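Local coordinates for protein glucose dehydrogenase (Serratia sp. FS14, PDB 7CDY) that belongs to the glucose/sorbosone dehydrogenase family, folds as a beta-propeller and carries a bound calcium ion, at residues V51-Y55 against L79-P84; G91-G97 against F109-Q115. One frame throughout, in Å; residues are numbered along the deposited sequence.

Contact 1. Residues V51-Y55 against L79-P84; sequences VPQVY and LSFAEP
Pro52 sets its CG over one face of the Phe81 ring, 4.0 Å from the centroid of that ring and only 13° off the normal, a CH-pi contact. The same pyrrolidine ring reaches the neighbouring inward-pointing residue of the strand through its CD, 3.8 Å from Leu79 CD1. Further along, Val54 CG1 comes obliquely to Phe81 CB at 3.7 Å. Phe81 can receive both because its CG sits between the backbone N and the carbonyl carbon (chi1 60°), which turns one face of the ring to Pro52 and leaves its CB against Val54 CG1. One hydrogen bond joins the backbones, Tyr55 N to Ala82 O at 2.8 Å; it is nearly straight at hydrogen (169°), but the donor lies above the carbonyl plane. Beside it, the CB of Tyr55 packs on Ala82 CB at 3.9 Å and on Pro84 CD at 4.0 Å, and the Ala82 methyl lies at the edge of the tyrosine ring. In the second shell, Phe109 of the strand 109-114 touches Pro52, Leu79 and Phe81 alike, while Phe125 packs on Tyr55 and Ala82. With a single hydrogen bond at one end and hydrocarbon along the rest, the irregular segment 51-55 is held against the strand mainly by apolar packing, not as an added strand of the sheet.

Contact 2. Residues G91-G97 against F109-Q115; sequences GTAVGYG and FKVIFRQ
Phe109 carries its CG anti to the backbone N (chi1 -176°), which lays the ring against the backbone of the partner strand, CE1 3.4 Å from Gly95 C. Gly95 has no side chain, and a CB there would run into the Phe109 ring and Lys110 O. Gln115 shares that first torsion and runs on extended, so its OE1 meets Thr92 N at 3.0 Å in an almost straight bond (174°), the donor tilted out of the amide plane. Gln115 N returns a bond to Thr92 O, and a water donates to both Thr92 O and Gln115 O. Midway the antiparallel register slips by one residue in a classic beta bulge: Val94 O accepts from Ile112 N at 2.8 Å and from Phe113 N at 3.2 Å. Beyond the bulge Tyr96 and Lys110 lie side by side, Tyr96 OH 3.8 Å from Lys110 CE, and the Ile112 side chain crosses that of Tyr96 at about a right angle, CG2 3.9 Å from Tyr96 CE2; the hydroxyl itself bonds Glu166. On the Val94 and Phe113 side the pair packs against the strand 137-140 through Ile139, and Phe113 also reaches the strand 160-163. Along its other edge, the strand 90-99 hydrogen-bonds to the strand 76-84.

Overall arrangement
Running from the N terminus, the chain first passes 51-55, a loop between strands 43-44 and 62-67, then makes the strand 62-67 and a short helix before strand 76-84 returns to close contact 1. Contact 2 opens only afterwards, on the next strand, 90-99, and closes once the chain has passed the short strand 106-107 into 109-114. The two loops therefore follow in series, neither nesting nor crossing. Their centres lie about 8 Å apart, and strands 76-84 and 90-99 are antiparallel neighbours in one sheet, joined between the contacts by a probable hydrogen bond from Ala93 N to Phe81 O. A salt bridge between Glu83 and Arg114 also spans the two, tying strand 76-84 to strand 109-114.

Contact 1. Residues V51-Y55 against L79-P84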
ATOM      1  N   VAL A  51       6.465  17.130  -9.167  1.00 11.09           N
ATOM      2  CA  VAL A  51       5.907  16.282  -8.117  1.00 11.59           C
ATOM      3  C   VAL A  51       5.275  17.183  -7.060  1.00 12.41           C
ATOM      4  O   VAL A  51       5.842  18.237  -6.737  1.00 13.17           O
ATOM      5  CB  VAL A  51       7.021  15.392  -7.537  1.00 13.92           C
ATOM      6  CG1 VAL A  51       6.572  14.619  -6.309  1.00 15.38           C
ATOM      7  CG2 VAL A  51       7.547  14.446  -8.613  1.00 16.18           C
ATOM      8  N   PRO A  52       4.125  16.821  -6.488  1.00 10.79           N
ATOM      9  CA  PRO A  52       3.515  17.676  -5.459  1.00 11.20           C
ATOM     10  C   PRO A  52       4.414  17.800  -4.236  1.00 10.36           C
ATOM     11  O   PRO A  52       5.172  16.889  -3.903  1.00 11.37           O
ATOM     12  CB  PRO A  52       2.222  16.930  -5.109  1.00 13.14           C
ATOM     13  CG  PRO A  52       2.515  15.492  -5.458  1.00 12.59           C
ATOM     14  CD  PRO A  52       3.318  15.614  -6.731  1.00 12.28           C
ATOM     15  N   GLN A  53       4.323  18.944  -3.567  1.00 11.22           N
ATOM     16  CA  GLN A  53       4.877  19.050  -2.226  1.00 10.24           C
ATOM     17  C   GLN A  53       4.032  18.216  -1.268  1.00 10.27           C
ATOM     18  O   GLN A  53       2.849  17.955  -1.514  1.00 11.83           O
ATOM     19  CB  GLN A  53       4.906  20.510  -1.782  1.00 11.69           C
ATOM     20  CG  GLN A  53       5.779  21.383  -2.678  1.00 12.27           C
ATOM     21  CD  GLN A  53       5.882  22.802  -2.159  1.00 14.95           C
ATOM     22  OE1 GLN A  53       5.038  23.647  -2.454  1.00 22.63           O
ATOM     23  NE2 GLN A  53       6.914  23.071  -1.379  1.00 17.51           N
ATOM     24  N   VAL A  54       4.658  17.756  -0.181  1.00  9.37           N
ATOM     25  CA  VAL A  54       4.046  16.761   0.688  1.00 10.30           C
ATOM     26  C   VAL A  54       4.183  17.187   2.146  1.00 10.13           C
ATOM     27  O   VAL A  54       4.944  18.091   2.491  1.00 10.95           O
ATOM     28  CB  VAL A  54       4.638  15.352   0.465  1.00  9.56           C
ATOM     29  CG1 VAL A  54       4.491  14.919  -1.002  1.00 10.21           C
ATOM     30  CG2 VAL A  54       6.092  15.325   0.903  1.00 10.21           C
ATOM     31  N   TYR A  55       3.454  16.486   3.007  1.00 10.37           N
ATOM     32  CA  TYR A  55       3.609  16.590   4.454  1.00  9.38           C
ATOM     33  C   TYR A  55       4.616  15.518   4.850  1.00  9.98           C
ATOM     34  O   TYR A  55       4.263  14.350   5.039  1.00 11.12           O
ATOM     35  CB  TYR A  55       2.249  16.377   5.107  1.00 10.72           C
ATOM     36  CG  TYR A  55       2.177  16.473   6.610  1.00  9.87           C
ATOM     37  CD1 TYR A  55       2.062  17.701   7.245  1.00 11.20           C
ATOM     38  CD2 TYR A  55       2.159  15.321   7.392  1.00 11.67           C
ATOM     39  CE1 TYR A  55       1.958  17.779   8.627  1.00 12.61           C
ATOM     40  CE2 TYR A  55       2.051  15.393   8.764  1.00 12.41           C
ATOM     41  CZ  TYR A  55       1.956  16.618   9.368  1.00 13.35           C
ATOM     42  OH  TYR A  55       1.849  16.667  10.741  1.00 16.56           O
ATOM     43  N   LEU A  79      -0.070   9.204  -8.056  1.00  8.23           N
ATOM     44  CA  LEU A  79       0.706   9.287  -6.822  1.00  8.39           C
ATOM     45  C   LEU A  79      -0.241   9.423  -5.647  1.00  8.16           C
ATOM     46  O   LEU A  79      -1.264  10.106  -5.745  1.00  9.01           O
ATOM     47  CB  LEU A  79       1.627  10.521  -6.811  1.00  9.42           C
ATOM     48  CG  LEU A  79       2.707  10.629  -7.881  1.00  8.66           C
ATOM     49  CD1 LEU A  79       3.370  12.012  -7.817  1.00 11.59           C
ATOM     50  CD2 LEU A  79       3.746   9.530  -7.715  1.00 10.39           C
ATOM     51  N   SER A  80       0.107   8.798  -4.531  1.00  8.85           N
ATOM     52  CA  SER A  80      -0.526   9.112  -3.263  1.00  7.40           C
ATOM     53  C   SER A  80       0.496   9.789  -2.358  1.00  7.76           C
ATOM     54  O   SER A  80       1.711   9.585  -2.508  1.00  8.64           O
ATOM     55  CB  SER A  80      -1.137   7.875  -2.606  1.00  7.51           C
ATOM     56  OG  SER A  80      -0.115   7.049  -2.077  1.00  8.06           O
ATOM     57  N   PHE A  81       0.011  10.630  -1.443  1.00  7.63           N
ATOM     58  CA  PHE A  81       0.905  11.399  -0.583  1.00  7.75           C
ATOM     59  C   PHE A  81       0.142  11.943   0.609  1.00  9.10           C
ATOM     60  O   PHE A  81      -1.082  12.076   0.586  1.00  9.47           O
ATOM     61  CB  PHE A  81       1.627  12.530  -1.338  1.00  9.30           C
ATOM     62  CG  PHE A  81       0.701  13.570  -1.973  1.00  9.18           C
ATOM     63  CD1 PHE A  81       0.003  13.291  -3.147  1.00  9.94           C
ATOM     64  CD2 PHE A  81       0.574  14.843  -1.412  1.00  9.60           C
ATOM     65  CE1 PHE A  81      -0.817  14.257  -3.739  1.00 10.21           C
ATOM     66  CE2 PHE A  81      -0.243  15.816  -2.001  1.00  9.36           C
ATOM     67  CZ  PHE A  81      -0.936  15.516  -3.158  1.00  9.62           C
ATOM     68  N   ALA A  82       0.886  12.250   1.667  1.00  8.47           N
ATOM     69  CA  ALA A  82       0.313  12.998   2.775  1.00 10.00           C
ATOM     70  C   ALA A  82       0.299  14.471   2.393  1.00  9.43           C
ATOM     71  O   ALA A  82       1.314  15.009   1.933  1.00  9.37           O
ATOM     72  CB  ALA A  82       1.162  12.791   4.026  1.00  9.40           C
ATOM     73  N   GLU A  83      -0.850  15.118   2.575  1.00  9.25           N
ATOM     74  CA  GLU A  83      -1.060  16.492   2.155  1.00 10.58           C
ATOM     75  C   GLU A  83      -1.461  17.341   3.355  1.00 10.15           C
ATOM     76  O   GLU A  83      -2.408  16.980   4.071  1.00 11.25           O
ATOM     77  CB  GLU A  83      -2.165  16.542   1.100  1.00 11.57           C
ATOM     78  CG  GLU A  83      -2.470  17.948   0.599  1.00 13.26           C
ATOM     79  CD  GLU A  83      -3.711  17.998  -0.270  1.00 12.58           C
ATOM     80  OE1 GLU A  83      -4.797  17.661   0.241  1.00 14.54           O
ATOM     81  OE2 GLU A  83      -3.609  18.353  -1.461  1.00 15.21           O
ATOM     82  N   PRO A  84      -0.783  18.461   3.609  1.00 10.64           N
ATOM     83  CA  PRO A  84      -1.160  19.320   4.736  1.00 11.13           C
ATOM     84  C   PRO A  84      -2.524  19.945   4.522  1.00 13.32           C
ATOM     85  O   PRO A  84      -3.015  20.083   3.405  1.00 14.76           O
ATOM     86  CB  PRO A  84      -0.085  20.416   4.754  1.00 13.74           C
ATOM     87  CG  PRO A  84       0.789  20.177   3.611  1.00 17.74           C
ATOM     88  CD  PRO A  84       0.286  19.037   2.784  1.00 11.99           C
TER

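Contact 2. Residues G91-G97 against F109-Q115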
ATOM      1  N   GLY A  91      -3.829  14.745   5.695  1.00  9.25           N
ATOM      2  CA  GLY A  91      -4.535  13.554   5.276  1.00 10.32           C
ATOM      3  C   GLY A  91      -3.991  13.090   3.947  1.00  8.15           C
ATOM      4  O   GLY A  91      -3.255  13.806   3.269  1.00  9.87           O
ATOM      5  N   THR A  92      -4.363  11.875   3.573  1.00  8.40           N
ATOM      6  CA  THR A  92      -3.884  11.310   2.322  1.00  8.61           C
ATOM      7  C   THR A  92      -4.584  11.950   1.127  1.00  9.26           C
ATOM      8  O   THR A  92      -5.770  12.294   1.188  1.00 10.95           O
ATOM      9  CB  THR A  92      -4.124   9.808   2.346  1.00  9.14           C
ATOM     10  OG1 THR A  92      -3.476   9.292   3.511  1.00 11.27           O
ATOM     11  CG2 THR A  92      -3.557   9.126   1.105  1.00 12.60           C
ATOM     12  N   ALA A  93      -3.836  12.135   0.039  1.00  7.84           N
ATOM     13  CA  ALA A  93      -4.386  12.614  -1.220  1.00  8.58           C
ATOM     14  C   ALA A  93      -3.852  11.749  -2.348  1.00  8.61           C
ATOM     15  O   ALA A  93      -2.786  11.128  -2.223  1.00  8.96           O
ATOM     16  CB  ALA A  93      -3.993  14.071  -1.472  1.00 10.53           C
ATOM     17  N   VAL A  94      -4.616  11.682  -3.437  1.00  9.30           N
ATOM     18  CA  VAL A  94      -4.253  10.906  -4.616  1.00  9.11           C
ATOM     19  C   VAL A  94      -4.459  11.798  -5.831  1.00  8.16           C
ATOM     20  O   VAL A  94      -5.487  12.488  -5.934  1.00  8.99           O
ATOM     21  CB  VAL A  94      -5.103   9.622  -4.721  1.00  9.18           C
ATOM     22  CG1 VAL A  94      -4.754   8.832  -5.982  1.00 11.35           C
ATOM     23  CG2 VAL A  94      -4.919   8.754  -3.468  1.00 10.28           C
ATOM     24  N   GLY A  95      -3.488  11.809  -6.740  1.00  8.59           N
ATOM     25  CA  GLY A  95      -3.628  12.556  -7.973  1.00  9.57           C
ATOM     26  C   GLY A  95      -2.921  11.843  -9.102  1.00  8.85           C
ATOM     27  O   GLY A  95      -2.356  10.762  -8.920  1.00  9.96           O
ATOM     28  N   TYR A  96      -2.930  12.471 -10.278  1.00  8.81           N
ATOM     29  CA  TYR A  96      -2.139  11.950 -11.375  1.00  9.78           C
ATOM     30  C   TYR A  96      -1.612  13.090 -12.224  1.00 10.01           C
ATOM     31  O   TYR A  96      -2.154  14.200 -12.221  1.00 10.18           O
ATOM     32  CB  TYR A  96      -2.893  10.917 -12.225  1.00  9.53           C
ATOM     33  CG  TYR A  96      -4.038  11.449 -13.077  1.00  9.72           C
ATOM     34  CD1 TYR A  96      -3.792  12.146 -14.264  1.00  9.38           C
ATOM     35  CD2 TYR A  96      -5.365  11.190 -12.730  1.00 10.87           C
ATOM     36  CE1 TYR A  96      -4.838  12.609 -15.065  1.00 11.19           C
ATOM     37  CE2 TYR A  96      -6.419  11.650 -13.524  1.00 11.29           C
ATOM     38  CZ  TYR A  96      -6.135  12.351 -14.691  1.00 10.86           C
ATOM     39  OH  TYR A  96      -7.160  12.809 -15.492  1.00 12.23           O
ATOM     40  N   GLY A  97      -0.524  12.795 -12.925  1.00  8.93           N
ATOM     41  CA  GLY A  97      -0.012  13.626 -13.996  1.00 10.04           C
ATOM     42  C   GLY A  97       0.479  12.748 -15.121  1.00 10.51           C
ATOM     43  O   GLY A  97       0.268  11.527 -15.105  1.00 11.15           O
ATOM     44  N   PHE A 109       0.223  17.695 -12.897  1.00 11.85           N
ATOM     45  CA  PHE A 109      -0.265  16.890 -11.782  1.00 10.87           C
ATOM     46  C   PHE A 109      -1.463  17.569 -11.125  1.00 12.06           C
ATOM     47  O   PHE A 109      -1.430  18.767 -10.829  1.00 13.98           O
ATOM     48  CB  PHE A 109       0.833  16.663 -10.736  1.00 11.08           C
ATOM     49  CG  PHE A 109       0.396  15.753  -9.621  1.00 10.44           C
ATOM     50  CD1 PHE A 109       0.438  14.382  -9.795  1.00 11.71           C
ATOM     51  CD2 PHE A 109      -0.089  16.261  -8.423  1.00 12.15           C
ATOM     52  CE1 PHE A 109       0.026  13.530  -8.793  1.00 11.30           C
ATOM     53  CE2 PHE A 109      -0.505  15.407  -7.405  1.00 10.60           C
ATOM     54  CZ  PHE A 109      -0.448  14.042  -7.600  1.00 11.32           C
ATOM     55  N   LYS A 110      -2.509  16.788 -10.848  1.00 10.00           N
ATOM     56  CA  LYS A 110      -3.691  17.304 -10.169  1.00 12.87           C
ATOM     57  C   LYS A 110      -4.251  16.252  -9.222  1.00 10.79           C
ATOM     58  O   LYS A 110      -4.274  15.066  -9.552  1.00 11.41           O
ATOM     59  CB  LYS A 110      -4.788  17.714 -11.160  1.00 15.09           C
ATOM     60  CG  LYS A 110      -5.357  16.562 -11.971  1.00 23.66           C
ATOM     61  CD  LYS A 110      -6.561  16.983 -12.803  1.00 30.73           C
ATOM     62  CE  LYS A 110      -7.469  15.795 -13.119  1.00 21.01           C
ATOM     63  NZ  LYS A 110      -8.643  16.230 -13.921  1.00 36.00           N
ATOM     64  N   VAL A 111      -4.713  16.706  -8.056  1.00 11.23           N
ATOM     65  CA  VAL A 111      -5.356  15.823  -7.090  1.00 10.64           C
ATOM     66  C   VAL A 111      -6.757  15.465  -7.567  1.00 11.21           C
ATOM     67  O   VAL A 111      -7.516  16.322  -8.047  1.00 12.91           O
ATOM     68  CB  VAL A 111      -5.392  16.520  -5.721  1.00 10.42           C
ATOM     69  CG1 VAL A 111      -6.313  15.788  -4.738  1.00 12.46           C
ATOM     70  CG2 VAL A 111      -3.983  16.637  -5.157  1.00 13.39           C
ATOM     71  N   ILE A 112      -7.115  14.193  -7.429  1.00 10.09           N
ATOM     72  CA  ILE A 112      -8.439  13.697  -7.792  1.00 11.55           C
ATOM     73  C   ILE A 112      -9.223  13.181  -6.597  1.00 11.33           C
ATOM     74  O   ILE A 112     -10.426  12.905  -6.736  1.00 12.72           O
ATOM     75  CB  ILE A 112      -8.372  12.613  -8.890  1.00 11.53           C
ATOM     76  CG1 ILE A 112      -7.689  11.343  -8.358  1.00 13.83           C
ATOM     77  CG2 ILE A 112      -7.670  13.157 -10.140  1.00 13.02           C
ATOM     78  CD1 ILE A 112      -7.795  10.139  -9.288  1.00 14.34           C
ATOM     79  N   PHE A 113      -8.584  12.998  -5.444  1.00  9.90           N
ATOM     80  CA  PHE A 113      -9.247  12.469  -4.260  1.00  8.72           C
ATOM     81  C   PHE A 113      -8.475  12.920  -3.031  1.00 10.41           C
ATOM     82  O   PHE A 113      -7.238  12.861  -3.015  1.00 10.56           O
ATOM     83  CB  PHE A 113      -9.316  10.937  -4.292  1.00 11.72           C
ATOM     84  CG  PHE A 113      -9.725  10.337  -2.972  1.00 10.36           C
ATOM     85  CD1 PHE A 113     -11.065  10.288  -2.608  1.00 11.98           C
ATOM     86  CD2 PHE A 113      -8.768   9.879  -2.071  1.00 11.47           C
ATOM     87  CE1 PHE A 113     -11.453   9.781  -1.375  1.00 11.20           C
ATOM     88  CE2 PHE A 113      -9.149   9.367  -0.840  1.00 12.18           C
ATOM     89  CZ  PHE A 113     -10.492   9.309  -0.501  1.00 11.93           C
ATOM     90  N   ARG A 114      -9.210  13.308  -1.990  1.00  9.94           N
ATOM     91  CA  ARG A 114      -8.616  13.694  -0.720  1.00 12.09           C
ATOM     92  C   ARG A 114      -9.346  12.994   0.405  1.00 10.44           C
ATOM     93  O   ARG A 114     -10.579  13.014   0.461  1.00 12.44           O
ATOM     94  CB  ARG A 114      -8.774  15.191  -0.472  1.00 13.88           C
ATOM     95  CG  ARG A 114      -7.957  16.046  -1.357  1.00 18.35           C
ATOM     96  CD  ARG A 114      -7.972  17.471  -0.851  1.00 14.86           C
ATOM     97  NE  ARG A 114      -6.878  18.186  -1.470  1.00 17.10           N
ATOM     98  CZ  ARG A 114      -6.938  18.734  -2.675  1.00 17.11           C
ATOM     99  NH1 ARG A 114      -8.063  18.669  -3.385  1.00 19.54           N
ATOM    100  NH2 ARG A 114      -5.880  19.347  -3.173  1.00 19.36           N
ATOM    101  N   GLN A 115      -8.586  12.393   1.307  1.00 10.68           N
ATOM    102  CA  GLN A 115      -9.147  11.955   2.568  1.00  9.68           C
ATOM    103  C   GLN A 115      -9.672  13.167   3.330  1.00 10.50           C
ATOM    104  O   GLN A 115      -8.965  14.170   3.494  1.00 12.54           O
ATOM    105  CB  GLN A 115      -8.029  11.292   3.361  1.00  9.71           C
ATOM    106  CG  GLN A 115      -8.452  10.750   4.702  1.00 12.05           C
ATOM    107  CD  GLN A 115      -7.346   9.966   5.385  1.00 10.25           C
ATOM    108  OE1 GLN A 115      -6.196  10.416   5.475  1.00 10.76           O
ATOM    109  NE2 GLN A 115      -7.688   8.782   5.860  1.00 11.07           N
TER
HETATM  110  O   HOH W   1      -6.372  14.647   2.701  1.00 12.98           O